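Local atomic coordinates of DUF574 domain-containing protein (Thermobifida fusca, PDB entry 2QE6), a protein that probably acts as an S-adenosyl-L-methionine-dependent methyltransferase, binding the methyl donor in a Rossmann-like domain, with its acceptor substrate unknown. Residues Ser79-Leu84 / Ala105-Val110. The protein carries 1 engineered substitution. Numbering follows the deposited sequence.
Sequences SQFLDL and ARVVYV
Gln80 and Arg106 run alongside each other on one face of a parallel strand pair, where OE1 of Gln80 meets NH2 of Arg106 at 2.7 Å, in the guanidinium plane. The bond is weak, bent to 115° at the hydrogen, and the amide and guanidinium planes stand 73° apart; the same OE1 also accepts from Asp154 N, while Arg106 NE reaches Met152 O. A leucine in place of Gln80 would probably leave Arg106 NH2 and Asp154 N without this shared acceptor. Further along this face, Leu82 CD1 touches both Val108 CG1 and Val110 CG2, 3.9 Å from each. On the reverse face, Phe81 CB packs on Val107 CG2, and Asp83, its CG anti to the backbone N (chi1 -174°), sets OD2 at the edge of the Tyr109 ring, 3.3 Å from CE1. OD2 is hydrogen-bonded to Thr94 OG1, and Tyr109 OH to His95 ND1. Between the two faces, five backbone hydrogen bonds join the strands, Asp83 N to Val108 O (2.9 Å) being almost perfectly straight. With helix 94-101 the strands form the first beta-alpha-beta unit of the Rossmann-like methyltransferase fold; the Asp83 side chain lies about 5 Å from S-adenosylmethionine, which Asp111, directly after Val110, binds.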
loop_
_atom_site.group_PDB
_atom_site.type_symbol
_atom_site.label_atom_id
_atom_site.label_comp_id
_atom_site.label_asym_id
_atom_site.label_seq_id
_atom_site.Cartn_x
_atom_site.Cartn_y
_atom_site.Cartn_z
ATOM N N SER A 79 -4.710 -17.283 -0.154
ATOM C CA SER A 79 -6.140 -17.019 -0.276
ATOM C C SER A 79 -6.663 -15.975 0.700
ATOM O O SER A 79 -7.835 -15.715 0.686
ATOM C CB SER A 79 -6.947 -18.324 -0.134
ATOM O OG SER A 79 -6.552 -19.206 -1.140
ATOM N N GLN A 80 -5.773 -15.325 1.470
ATOM C CA GLN A 80 -6.150 -14.438 2.570
ATOM C C GLN A 80 -5.237 -13.243 2.524
ATOM O O GLN A 80 -4.039 -13.433 2.618
ATOM C CB GLN A 80 -5.913 -15.090 3.951
ATOM C CG GLN A 80 -6.425 -16.501 4.106
ATOM C CD GLN A 80 -6.444 -16.996 5.541
ATOM O OE1 GLN A 80 -7.510 -17.109 6.151
ATOM N NE2 GLN A 80 -5.282 -17.343 6.074
ATOM N N PHE A 81 -5.792 -12.041 2.351
ATOM C CA PHE A 81 -4.985 -10.802 2.284
ATOM C C PHE A 81 -5.522 -9.785 3.281
ATOM O O PHE A 81 -6.749 -9.621 3.435
ATOM C CB PHE A 81 -5.010 -10.173 0.869
ATOM C CG PHE A 81 -4.503 -11.074 -0.211
ATOM C CD1 PHE A 81 -5.249 -12.141 -0.655
ATOM C CD2 PHE A 81 -3.253 -10.896 -0.739
ATOM C CE1 PHE A 81 -4.766 -12.988 -1.641
ATOM C CE2 PHE A 81 -2.761 -11.762 -1.724
ATOM C CZ PHE A 81 -3.522 -12.787 -2.178
ATOM N N LEU A 82 -4.593 -9.105 3.951
ATOM C CA LEU A 82 -4.888 -7.954 4.787
ATOM C C LEU A 82 -4.163 -6.753 4.191
ATOM O O LEU A 82 -2.937 -6.695 4.164
ATOM C CB LEU A 82 -4.438 -8.205 6.228
ATOM C CG LEU A 82 -4.709 -7.094 7.242
ATOM C CD1 LEU A 82 -6.191 -6.694 7.260
ATOM C CD2 LEU A 82 -4.226 -7.540 8.639
ATOM N N ASP A 83 -4.934 -5.825 3.655
ATOM C CA ASP A 83 -4.397 -4.742 2.858
ATOM C C ASP A 83 -4.482 -3.471 3.696
ATOM O O ASP A 83 -5.544 -2.819 3.799
ATOM C CB ASP A 83 -5.180 -4.648 1.555
ATOM C CG ASP A 83 -4.607 -3.623 0.543
ATOM O OD1 ASP A 83 -3.590 -2.932 0.830
ATOM O OD2 ASP A 83 -5.234 -3.496 -0.560
ATOM N N LEU A 84 -3.333 -3.137 4.310
ATOM C CA LEU A 84 -3.237 -2.056 5.273
ATOM C C LEU A 84 -2.889 -0.725 4.598
ATOM O O LEU A 84 -1.850 -0.610 3.930
ATOM C CB LEU A 84 -2.140 -2.374 6.276
ATOM C CG LEU A 84 -2.375 -3.665 7.088
ATOM C CD1 LEU A 84 -1.108 -3.988 7.883
ATOM C CD2 LEU A 84 -3.609 -3.580 8.003
ATOM N N ALA A 105 -10.241 -16.194 -3.078
ATOM C CA ALA A 105 -9.385 -15.309 -2.302
ATOM C C ALA A 105 -10.247 -14.374 -1.454
ATOM O O ALA A 105 -11.346 -13.965 -1.891
ATOM C CB ALA A 105 -8.474 -14.502 -3.229
ATOM N N ARG A 106 -9.731 -14.022 -0.265
ATOM C CA ARG A 106 -10.439 -13.161 0.687
ATOM C C ARG A 106 -9.557 -11.985 1.045
ATOM O O ARG A 106 -8.361 -12.183 1.317
ATOM C CB ARG A 106 -10.818 -13.942 1.941
ATOM C CG ARG A 106 -11.832 -15.065 1.649
ATOM C CD ARG A 106 -12.401 -15.664 2.922
ATOM N NE ARG A 106 -11.316 -16.109 3.797
ATOM C CZ ARG A 106 -10.647 -17.261 3.681
ATOM N NH1 ARG A 106 -10.924 -18.136 2.717
ATOM N NH2 ARG A 106 -9.671 -17.531 4.543
ATOM N N VAL A 107 -10.119 -10.777 0.969
ATOM C CA VAL A 107 -9.334 -9.557 1.192
ATOM C C VAL A 107 -10.070 -8.670 2.183
ATOM O O VAL A 107 -11.303 -8.469 2.073
ATOM C CB VAL A 107 -9.068 -8.756 -0.140
ATOM C CG1 VAL A 107 -8.228 -7.519 0.128
ATOM C CG2 VAL A 107 -8.347 -9.651 -1.173
ATOM N N VAL A 108 -9.321 -8.165 3.156
ATOM C CA VAL A 108 -9.822 -7.227 4.134
ATOM C C VAL A 108 -9.004 -5.959 3.967
ATOM O O VAL A 108 -7.798 -5.988 4.125
ATOM C CB VAL A 108 -9.689 -7.766 5.572
ATOM C CG1 VAL A 108 -10.065 -6.656 6.600
ATOM C CG2 VAL A 108 -10.544 -9.060 5.758
ATOM N N TYR A 109 -9.675 -4.866 3.598
ATOM C CA TYR A 109 -9.016 -3.591 3.426
ATOM C C TYR A 109 -9.145 -2.729 4.684
ATOM O O TYR A 109 -10.179 -2.703 5.322
ATOM C CB TYR A 109 -9.634 -2.803 2.279
ATOM C CG TYR A 109 -9.578 -3.367 0.873
ATOM C CD1 TYR A 109 -8.443 -3.267 0.085
ATOM C CD2 TYR A 109 -10.709 -3.914 0.291
ATOM C CE1 TYR A 109 -8.425 -3.732 -1.272
ATOM C CE2 TYR A 109 -10.706 -4.359 -1.032
ATOM C CZ TYR A 109 -9.562 -4.265 -1.811
ATOM O OH TYR A 109 -9.645 -4.722 -3.133
ATOM N N VAL A 110 -8.101 -1.976 5.003
ATOM C CA VAL A 110 -8.096 -1.108 6.178
ATOM C C VAL A 110 -7.524 0.237 5.751
ATOM O O VAL A 110 -6.485 0.275 5.094
ATOM C CB VAL A 110 -7.217 -1.709 7.309
ATOM C CG1 VAL A 110 -7.223 -0.819 8.563
ATOM C CG2 VAL A 110 -7.718 -3.145 7.623
#